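Local coordinates for CDA peptide synthetase I (Streptomyces coelicolor, PDB 5DU9), which belongs to the nonribosomal peptide synthetase family and is represented here by its condensation domain, a member of the CoA-dependent acyltransferase clan, at residues Leu12-His17 with Ala203-Ala208; Pro250-Val255 with Leu424-Val429; Gly296-Asn301 with His342-Gly347. The protein carries 1 engineered substitution. All coordinates share one frame; numbering follows the deposited sequence.

Overall arrangement
Interactions 1 and 3 lie side by side, with their centres about 9 Å apart. They touch where Tyr204 meets Arg344 and Phe345, and where Ser14 and Ala15 meet Arg346. Interaction 2 is remote, its centre about 38 Å from that of interaction 1 and 31 Å from that of interaction 3. Interaction 1 is a surface contact between two helix ends, and water carries its hydrogen bonds. Interaction 2, partly buried, joins two helices beside a four-stranded sheet through an arginine that packs its face on a valine and makes a weak salt bridge at its edge. Interaction 3, also partly buried, joins two loops through a tyrosine ring and its hydroxyl, and it buries the most surface.

Interaction 1 of 3, residues Leu12-His17 with Ala203-Ala208; sequences LTSAQH and AYRASA
Ser14 and Arg205 meet through two waters and supply nearly all the surface buried here. Ser14 OG comes within 3.1 Å of Arg205 NH1, obliquely to the guanidinium. The angle is poor and no direct hydrogen bond forms. Two waters do the joining. Water 2 lies 2.7 Å from Ser14 OG and accepts from Arg205 NH1 at 3.0 Å. Water 1 accepts from Arg205 NH2 at 3.1 Å and donates to Leu12 O at 3.1 Å. Both waters sit at the guanidinium edge, in its plane, so they would help fix the rotation of the group. The arginine chain runs extended through its second torsion (chi2 -164°) toward the 12-17 segment, and a bend at the third (chi3 -72°) turns its end.

That segment is ordered by a capping box. Gln16 N donates to Thr13 OG1 at 3.0 Å, and Thr13 N returns a nearly straight bond to Gln16 OE1 at 3.1 Å. The box starts helix 14-24 and sets Ser14 in its first turn.

Arg205 lies at the end of helix 194-205. The same helix reaches helix 14-24 a second time, where Glu201 OE1 accepts from Ser14 N. Beyond the contact, Leu12 packs on Phe67 of strand 65-69, and Leu12 and His17 both touch Pro75 of strand 75-79.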
loop_
_atom_site.group_PDB
_atom_site.type_symbol
_atom_site.label_atom_id
_atom_site.label_comp_id
_atom_site.label_asym_id
_atom_site.label_seq_id
_atom_site.Cartn_x
_atom_site.Cartn_y
_atom_site.Cartn_z
ATOM N N LEU A 12 18.529 2.368 8.812
ATOM C CA LEU A 12 17.246 1.961 8.254
ATOM C C LEU A 12 16.103 2.464 9.117
ATOM O O LEU A 12 16.247 2.597 10.333
ATOM C CB LEU A 12 17.152 0.437 8.144
ATOM C CG LEU A 12 17.750 -0.241 6.917
ATOM C CD1 LEU A 12 19.255 -0.020 6.859
ATOM C CD2 LEU A 12 17.421 -1.726 6.942
ATOM N N THR A 13 14.965 2.733 8.488
ATOM C CA THR A 13 13.741 2.988 9.232
ATOM C C THR A 13 13.288 1.684 9.866
ATOM O O THR A 13 13.768 0.614 9.500
ATOM C CB THR A 13 12.618 3.511 8.341
ATOM O OG1 THR A 13 12.238 2.476 7.428
ATOM C CG2 THR A 13 13.066 4.747 7.563
ATOM N N SER A 14 12.349 1.768 10.800
ATOM C CA SER A 14 11.802 0.567 11.423
ATOM C C SER A 14 11.184 -0.355 10.377
ATOM O O SER A 14 11.391 -1.569 10.402
ATOM C CB SER A 14 10.756 0.936 12.474
ATOM O OG SER A 14 11.372 1.523 13.606
ATOM N N ALA A 15 10.418 0.227 9.464
ATOM C CA ALA A 15 9.771 -0.545 8.411
ATOM C C ALA A 15 10.808 -1.222 7.518
ATOM O O ALA A 15 10.627 -2.354 7.092
ATOM C CB ALA A 15 8.863 0.342 7.584
ATOM N N GLN A 16 11.902 -0.528 7.241
ATOM C CA GLN A 16 12.951 -1.107 6.415
ATOM C C GLN A 16 13.651 -2.255 7.145
ATOM O O GLN A 16 13.964 -3.280 6.535
ATOM C CB GLN A 16 13.956 -0.034 6.005
ATOM C CG GLN A 16 13.407 0.902 4.950
ATOM C CD GLN A 16 14.377 2.001 4.570
ATOM O OE1 GLN A 16 14.986 2.634 5.427
ATOM N NE2 GLN A 16 14.522 2.237 3.276
ATOM N N HIS A 17 13.889 -2.088 8.445
ATOM C CA HIS A 17 14.441 -3.166 9.269
ATOM C C HIS A 17 13.537 -4.398 9.211
ATOM O O HIS A 17 14.011 -5.529 9.139
ATOM C CB HIS A 17 14.608 -2.720 10.723
ATOM C CG HIS A 17 15.897 -2.008 11.001
ATOM N ND1 HIS A 17 17.118 -2.646 10.987
ATOM C CD2 HIS A 17 16.152 -0.716 11.322
ATOM C CE1 HIS A 17 18.072 -1.778 11.277
ATOM N NE2 HIS A 17 17.512 -0.599 11.484
ATOM N N ALA A 203 14.442 8.832 18.229
ATOM C CA ALA A 203 14.041 9.674 19.348
ATOM C C ALA A 203 12.767 9.132 19.984
ATOM O O ALA A 203 12.618 9.158 21.208
ATOM C CB ALA A 203 13.842 11.111 18.895
ATOM N N TYR A 204 11.852 8.635 19.157
ATOM C CA TYR A 204 10.613 8.069 19.675
ATOM C C TYR A 204 10.903 6.833 20.524
ATOM O O TYR A 204 10.353 6.675 21.612
ATOM C CB TYR A 204 9.649 7.701 18.545
ATOM C CG TYR A 204 8.610 6.702 18.998
ATOM C CD1 TYR A 204 7.554 7.091 19.808
ATOM C CD2 TYR A 204 8.706 5.363 18.642
ATOM C CE1 TYR A 204 6.609 6.172 20.244
ATOM C CE2 TYR A 204 7.773 4.441 19.072
ATOM C CZ TYR A 204 6.726 4.850 19.869
ATOM O OH TYR A 204 5.799 3.927 20.294
ATOM N N ARG A 205 11.770 5.960 20.021
ATOM C CA ARG A 205 12.108 4.734 20.735
ATOM C C ARG A 205 12.728 5.030 22.099
ATOM O O ARG A 205 12.568 4.252 23.039
ATOM C CB ARG A 205 13.061 3.872 19.902
ATOM C CG ARG A 205 12.394 3.227 18.692
ATOM C CD ARG A 205 13.225 2.093 18.114
ATOM N NE ARG A 205 14.419 2.561 17.413
ATOM C CZ ARG A 205 14.420 3.035 16.169
ATOM N NH1 ARG A 205 13.288 3.123 15.483
ATOM N NH2 ARG A 205 15.555 3.431 15.611
ATOM N N ALA A 206 13.420 6.163 22.203
ATOM C CA ALA A 206 14.095 6.549 23.439
ATOM C C ALA A 206 13.204 7.374 24.368
ATOM O O ALA A 206 13.635 7.769 25.454
ATOM C CB ALA A 206 15.361 7.331 23.115
ATOM N N SER A 207 11.968 7.628 23.949
ATOM C CA SER A 207 11.085 8.541 24.671
ATOM C C SER A 207 10.175 7.825 25.659
ATOM O O SER A 207 10.040 6.603 25.628
ATOM C CB SER A 207 10.224 9.336 23.687
ATOM O OG SER A 207 9.180 8.536 23.164
ATOM N N ALA A 208 9.541 8.609 26.528
ATOM C CA ALA A 208 8.591 8.081 27.497
ATOM C C ALA A 208 7.349 7.533 26.804
ATOM O O ALA A 208 6.675 6.651 27.336
ATOM C CB ALA A 208 8.202 9.161 28.496
HETATM O O HOH W 1 14.637 3.810 12.681
HETATM O O HOH W 2 10.270 2.864 15.678
#

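Interaction 2 of 3, residues Pro250-Val255 with Leu424-Val429; sequences PERTEV and LQERFV
Arg252 lays one face of its guanidinium over a methyl of Val429. The closest pair is Arg252 NH2 and Val429 CG1, at 3.6 Å. Arg252 CZ is 4.1 Å from the same methyl. The two side chains cross at about a right angle, and only the end of the arginine reaches the valine.

The edge of the guanidinium serves a second partner. Arg252 NH2 donates to Glu426 OE2 at 3.4 Å, with an N-H...O angle of 160°. The bond is long and weak, though fairly straight, and it forms a salt bridge. The guanidinium and carboxylate are nearly coplanar, their planes 15° apart. Even so, they do not form a close two-pronged pair. Arg252 NH1 stays 4.0 Å from Glu426 OE1.

One arginine thus uses its face for a nonpolar contact and its edge for a charged one. Glu426 and Val429 are three residues apart, about one helical turn, so both can meet the same group. Glu426 does not start out toward Arg252. A bend at its second torsion (chi2 55°) brings the carboxylate round to the guanidinium. Of these three Val429 is buried, while Arg252 and Glu426 are partly exposed.

Val429 and Thr253 both touch Leu248 of strand 242-248. Thr253 OG1 is hydrogen-bonded to Pro401 O, and Gln425 NE2 to Arg244 O of strand 242-248. The contact thus joins helices 250-263 and 418-437 where they pack beside a mixed four-stranded sheet. Such helix-on-sheet layering is typical of the alpha/beta sandwich fold of condensation domains.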
loop_
_atom_site.group_PDB
_atom_site.type_symbol
_atom_site.label_atom_id
_atom_site.label_comp_id
_atom_site.label_asym_id
_atom_site.label_seq_id
_atom_site.Cartn_x
_atom_site.Cartn_y
_atom_site.Cartn_z
ATOM N N PRO A 250 -18.999 4.776 -10.235
ATOM C CA PRO A 250 -19.666 5.668 -9.276
ATOM C C PRO A 250 -21.109 5.266 -8.948
ATOM O O PRO A 250 -21.551 5.476 -7.818
ATOM C CB PRO A 250 -19.625 7.024 -9.985
ATOM C CG PRO A 250 -18.404 6.955 -10.829
ATOM C CD PRO A 250 -18.319 5.529 -11.303
ATOM N N GLU A 251 -21.826 4.693 -9.910
ATOM C CA GLU A 251 -23.197 4.250 -9.672
ATOM C C GLU A 251 -23.263 3.251 -8.514
ATOM O O GLU A 251 -24.274 3.174 -7.810
ATOM C CB GLU A 251 -23.789 3.630 -10.942
ATOM C CG GLU A 251 -25.239 3.163 -10.810
ATOM C CD GLU A 251 -26.214 4.304 -10.561
ATOM O OE1 GLU A 251 -25.868 5.466 -10.854
ATOM O OE2 GLU A 251 -27.331 4.034 -10.071
ATOM N N ARG A 252 -22.183 2.497 -8.316
ATOM C CA ARG A 252 -22.123 1.507 -7.244
ATOM C C ARG A 252 -21.485 2.061 -5.965
ATOM O O ARG A 252 -21.831 1.622 -4.871
ATOM C CB ARG A 252 -21.350 0.264 -7.699
ATOM C CG ARG A 252 -22.060 -0.568 -8.774
ATOM C CD ARG A 252 -21.445 -1.958 -8.923
ATOM N NE ARG A 252 -21.739 -2.824 -7.783
ATOM C CZ ARG A 252 -21.238 -4.046 -7.616
ATOM N NH1 ARG A 252 -20.411 -4.561 -8.517
ATOM N NH2 ARG A 252 -21.565 -4.757 -6.546
ATOM N N THR A 253 -20.575 3.028 -6.100
ATOM C CA THR A 253 -19.749 3.469 -4.970
ATOM C C THR A 253 -20.237 4.750 -4.286
ATOM O O THR A 253 -19.864 5.022 -3.145
ATOM C CB THR A 253 -18.276 3.691 -5.405
ATOM O OG1 THR A 253 -18.192 4.754 -6.360
ATOM C CG2 THR A 253 -17.702 2.424 -6.023
ATOM N N GLU A 254 -21.060 5.536 -4.972
ATOM C CA GLU A 254 -21.567 6.780 -4.394
ATOM C C GLU A 254 -22.265 6.561 -3.054
ATOM O O GLU A 254 -22.231 7.431 -2.183
ATOM C CB GLU A 254 -22.531 7.464 -5.369
ATOM C CG GLU A 254 -21.831 8.256 -6.463
ATOM C CD GLU A 254 -22.766 8.677 -7.586
ATOM O OE1 GLU A 254 -23.976 8.357 -7.526
ATOM O OE2 GLU A 254 -22.285 9.333 -8.535
ATOM N N VAL A 255 -22.893 5.398 -2.888
ATOM C CA VAL A 255 -23.616 5.100 -1.656
ATOM C C VAL A 255 -22.691 5.141 -0.433
ATOM O O VAL A 255 -23.133 5.462 0.668
ATOM C CB VAL A 255 -24.321 3.724 -1.742
ATOM C CG1 VAL A 255 -23.306 2.594 -1.827
ATOM C CG2 VAL A 255 -25.267 3.524 -0.563
ATOM N N LEU A 424 -15.372 -14.110 -3.254
ATOM C CA LEU A 424 -15.370 -13.425 -1.966
ATOM C C LEU A 424 -15.523 -11.917 -2.120
ATOM O O LEU A 424 -16.264 -11.259 -1.384
ATOM C CB LEU A 424 -14.070 -13.729 -1.224
ATOM C CG LEU A 424 -14.037 -13.427 0.268
ATOM C CD1 LEU A 424 -14.948 -14.379 1.019
ATOM C CD2 LEU A 424 -12.613 -13.531 0.776
ATOM N N GLN A 425 -14.790 -11.376 -3.080
ATOM C CA GLN A 425 -14.758 -9.946 -3.315
ATOM C C GLN A 425 -16.112 -9.428 -3.809
ATOM O O GLN A 425 -16.563 -8.373 -3.375
ATOM C CB GLN A 425 -13.621 -9.642 -4.295
ATOM C CG GLN A 425 -13.820 -8.572 -5.320
ATOM C CD GLN A 425 -12.637 -8.544 -6.266
ATOM O OE1 GLN A 425 -12.671 -9.140 -7.342
ATOM N NE2 GLN A 425 -11.563 -7.891 -5.845
ATOM N N GLU A 426 -16.776 -10.179 -4.685
ATOM C CA GLU A 426 -18.105 -9.784 -5.138
ATOM C C GLU A 426 -19.112 -9.865 -3.988
ATOM O O GLU A 426 -19.960 -8.985 -3.831
ATOM C CB GLU A 426 -18.562 -10.657 -6.307
ATOM C CG GLU A 426 -19.942 -10.289 -6.854
ATOM C CD GLU A 426 -20.049 -8.827 -7.250
ATOM O OE1 GLU A 426 -19.302 -8.396 -8.153
ATOM O OE2 GLU A 426 -20.877 -8.106 -6.652
ATOM N N ARG A 427 -19.005 -10.921 -3.185
ATOM C CA ARG A 427 -19.875 -11.094 -2.024
ATOM C C ARG A 427 -19.707 -9.948 -1.036
ATOM O O ARG A 427 -20.686 -9.413 -0.508
ATOM C CB ARG A 427 -19.581 -12.418 -1.323
ATOM C CG ARG A 427 -20.572 -12.761 -0.226
ATOM C CD ARG A 427 -20.206 -14.060 0.467
ATOM N NE ARG A 427 -20.074 -15.160 -0.483
ATOM C CZ ARG A 427 -19.376 -16.270 -0.258
ATOM N NH1 ARG A 427 -18.730 -16.437 0.889
ATOM N NH2 ARG A 427 -19.318 -17.212 -1.188
ATOM N N PHE A 428 -18.458 -9.574 -0.782
ATOM C CA PHE A 428 -18.181 -8.506 0.162
ATOM C C PHE A 428 -18.736 -7.173 -0.321
ATOM O O PHE A 428 -19.388 -6.459 0.433
ATOM C CB PHE A 428 -16.681 -8.368 0.407
ATOM C CG PHE A 428 -16.304 -7.055 1.015
ATOM C CD1 PHE A 428 -16.678 -6.748 2.313
ATOM C CD2 PHE A 428 -15.592 -6.121 0.290
ATOM C CE1 PHE A 428 -16.350 -5.537 2.870
ATOM C CE2 PHE A 428 -15.256 -4.908 0.848
ATOM C CZ PHE A 428 -15.638 -4.617 2.141
ATOM N N VAL A 429 -18.478 -6.835 -1.581
ATOM C CA VAL A 429 -18.917 -5.546 -2.105
ATOM C C VAL A 429 -20.447 -5.443 -2.096
ATOM O O VAL A 429 -20.990 -4.368 -1.838
ATOM C CB VAL A 429 -18.379 -5.296 -3.532
ATOM C CG1 VAL A 429 -19.030 -4.063 -4.159
ATOM C CG2 VAL A 429 -16.867 -5.116 -3.501
#

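Interaction 3 of 3, residues Gly296-Asn301 with His342-Gly347; sequences GRYGAN and HSRFRG. With SO4 (sulfate ion), chain C.
A type I beta turn from His342 to Phe345 presents Ser343 and Arg344 to the ring of Tyr298. The turn lies between helices 325-341 and 347-354 of the condensation domain. Tyr298 sits in the loop after strand 287-294.

Arg344 covers one face of the tyrosine. Its CG makes a CH-pi contact, 3.9 Å from the centroid of the Tyr298 ring and 26° off the ring normal. Farther along, Arg344 NE lies 3.5 Å from Tyr298 CD2. The guanidinium is tilted 30° to the ring, with CD2 against one of its faces. The arginine and tyrosine run past one another, pointing opposite ways, and CG, CD, NE and CZ of the arginine all lie near the ring.

Ser343 meets the ring at its edge. Its OG is hydrogen-bonded to Tyr298 OH at 2.8 Å, and either hydroxyl could be the donor. The serine torsion (chi1 67°) sets OG between the backbone N and the carbonyl carbon, turned to the phenol. These contacts hold the ring by face and edge together.

Neighbouring arginines make salt bridges outside the contact. Arg297 forms one with Asp162, the aspartate of the HHxxxDG signature of condensation domains. Arg346 forms one with Glu348, which lines the (2S)-2-amino-N-butyl-propanamide pocket. Past Gly299, a sulfate ion, probably from the crystallisation liquor, sits beside Ala300 and Asn301, where a short, weakly bonded helix lies. Asn301 N donates to its O4 at 2.8 Å.

Water 3 is a further partner of the hydroxyl. It lies in the ring plane, 2.7 Å from Tyr298 OH, and donates to Ser343 O at 2.7 Å.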
loop_
_atom_site.group_PDB
_atom_site.type_symbol
_atom_site.label_atom_id
_atom_site.label_comp_id
_atom_site.label_asym_id
_atom_site.label_seq_id
_atom_site.Cartn_x
_atom_site.Cartn_y
_atom_site.Cartn_z
ATOM N N GLY A 296 3.152 6.091 9.002
ATOM C CA GLY A 296 4.345 6.168 9.828
ATOM C C GLY A 296 5.139 7.445 9.597
ATOM O O GLY A 296 6.310 7.541 9.972
ATOM N N ARG A 297 4.496 8.431 8.976
ATOM C CA ARG A 297 5.134 9.709 8.676
ATOM C C ARG A 297 4.669 10.793 9.636
ATOM O O ARG A 297 3.493 11.148 9.667
ATOM C CB ARG A 297 4.848 10.111 7.229
ATOM C CG ARG A 297 5.504 9.167 6.250
ATOM C CD ARG A 297 4.959 9.258 4.834
ATOM N NE ARG A 297 5.586 8.212 4.036
ATOM C CZ ARG A 297 6.766 8.329 3.435
ATOM N NH1 ARG A 297 7.441 9.469 3.498
ATOM N NH2 ARG A 297 7.271 7.304 2.765
ATOM N N TYR A 298 5.614 11.304 10.421
ATOM C CA TYR A 298 5.327 12.300 11.441
ATOM C C TYR A 298 6.143 13.559 11.194
ATOM O O TYR A 298 7.369 13.547 11.280
ATOM C CB TYR A 298 5.603 11.712 12.826
ATOM C CG TYR A 298 4.840 10.430 13.016
ATOM C CD1 TYR A 298 3.483 10.447 13.304
ATOM C CD2 TYR A 298 5.459 9.202 12.849
ATOM C CE1 TYR A 298 2.772 9.274 13.447
ATOM C CE2 TYR A 298 4.756 8.024 12.992
ATOM C CZ TYR A 298 3.415 8.066 13.289
ATOM O OH TYR A 298 2.708 6.890 13.428
ATOM N N GLY A 299 5.443 14.636 10.861
ATOM C CA GLY A 299 6.078 15.912 10.587
ATOM C C GLY A 299 6.217 16.154 9.100
ATOM O O GLY A 299 6.054 15.240 8.292
ATOM N N ALA A 300 6.528 17.395 8.741
ATOM C CA ALA A 300 6.547 17.807 7.342
ATOM C C ALA A 300 7.637 17.104 6.542
ATOM O O ALA A 300 7.411 16.701 5.399
ATOM C CB ALA A 300 6.724 19.315 7.249
ATOM N N ASN A 301 8.823 16.971 7.128
ATOM C CA ASN A 301 9.933 16.336 6.428
ATOM C C ASN A 301 9.605 14.897 6.066
ATOM O O ASN A 301 9.789 14.473 4.926
ATOM C CB ASN A 301 11.207 16.376 7.273
ATOM C CG ASN A 301 12.361 15.642 6.614
ATOM O OD1 ASN A 301 12.897 16.090 5.599
ATOM N ND2 ASN A 301 12.746 14.510 7.186
ATOM N N HIS A 342 -1.672 5.945 19.466
ATOM C CA HIS A 342 -0.507 5.128 19.804
ATOM C C HIS A 342 0.118 4.533 18.538
ATOM O O HIS A 342 0.705 3.457 18.568
ATOM C CB HIS A 342 -0.906 4.013 20.773
ATOM C CG HIS A 342 -1.562 4.509 22.025
ATOM N ND1 HIS A 342 -2.922 4.716 22.121
ATOM C CD2 HIS A 342 -1.044 4.851 23.228
ATOM C CE1 HIS A 342 -3.213 5.155 23.332
ATOM N NE2 HIS A 342 -2.093 5.245 24.024
ATOM N N SER A 343 0.007 5.261 17.432
ATOM C CA SER A 343 0.358 4.734 16.114
ATOM C C SER A 343 1.857 4.549 15.865
ATOM O O SER A 343 2.237 3.879 14.904
ATOM C CB SER A 343 -0.211 5.653 15.027
ATOM O OG SER A 343 0.429 6.922 15.042
ATOM N N ARG A 344 2.713 5.128 16.704
ATOM C CA ARG A 344 4.151 5.042 16.453
ATOM C C ARG A 344 4.724 3.697 16.887
ATOM O O ARG A 344 5.830 3.337 16.500
ATOM C CB ARG A 344 4.900 6.178 17.150
ATOM C CG ARG A 344 4.540 7.548 16.605
ATOM C CD ARG A 344 5.567 8.612 16.965
ATOM N NE ARG A 344 6.732 8.559 16.080
ATOM C CZ ARG A 344 7.582 9.566 15.890
ATOM N NH1 ARG A 344 7.406 10.719 16.519
ATOM N NH2 ARG A 344 8.611 9.422 15.059
ATOM N N PHE A 345 3.974 2.945 17.683
ATOM C CA PHE A 345 4.448 1.633 18.096
ATOM C C PHE A 345 4.360 0.690 16.906
ATOM O O PHE A 345 3.342 0.633 16.232
ATOM C CB PHE A 345 3.645 1.090 19.272
ATOM C CG PHE A 345 4.348 -0.004 20.018
ATOM C CD1 PHE A 345 5.371 0.295 20.903
ATOM C CD2 PHE A 345 3.995 -1.325 19.830
ATOM C CE1 PHE A 345 6.028 -0.707 21.586
ATOM C CE2 PHE A 345 4.650 -2.334 20.513
ATOM C CZ PHE A 345 5.665 -2.023 21.390
ATOM N N ARG A 346 5.441 -0.044 16.657
ATOM C CA ARG A 346 5.546 -0.876 15.466
ATOM C C ARG A 346 4.728 -2.152 15.583
ATOM O O ARG A 346 4.787 -2.844 16.590
ATOM C CB ARG A 346 7.011 -1.229 15.202
ATOM C CG ARG A 346 7.901 -0.029 14.903
ATOM C CD ARG A 346 7.469 0.699 13.642
ATOM N NE ARG A 346 7.405 -0.202 12.497
ATOM C CZ ARG A 346 6.989 0.143 11.281
ATOM N NH1 ARG A 346 6.597 1.388 11.025
ATOM N NH2 ARG A 346 6.963 -0.770 10.318
ATOM N N GLY A 347 3.971 -2.461 14.536
ATOM C CA GLY A 347 3.150 -3.656 14.527
ATOM C C GLY A 347 3.980 -4.908 14.708
ATOM O O GLY A 347 3.583 -5.846 15.405
HETATM S S SO4 C . 10.058 18.506 10.509
HETATM O O1 SO4 C . 9.284 19.204 11.531
HETATM O O2 SO4 C . 11.410 19.065 10.447
HETATM O O3 SO4 C . 10.141 17.089 10.849
HETATM O O4 SO4 C . 9.399 18.664 9.219
HETATM O O HOH W 3 3.920 4.543 12.866
#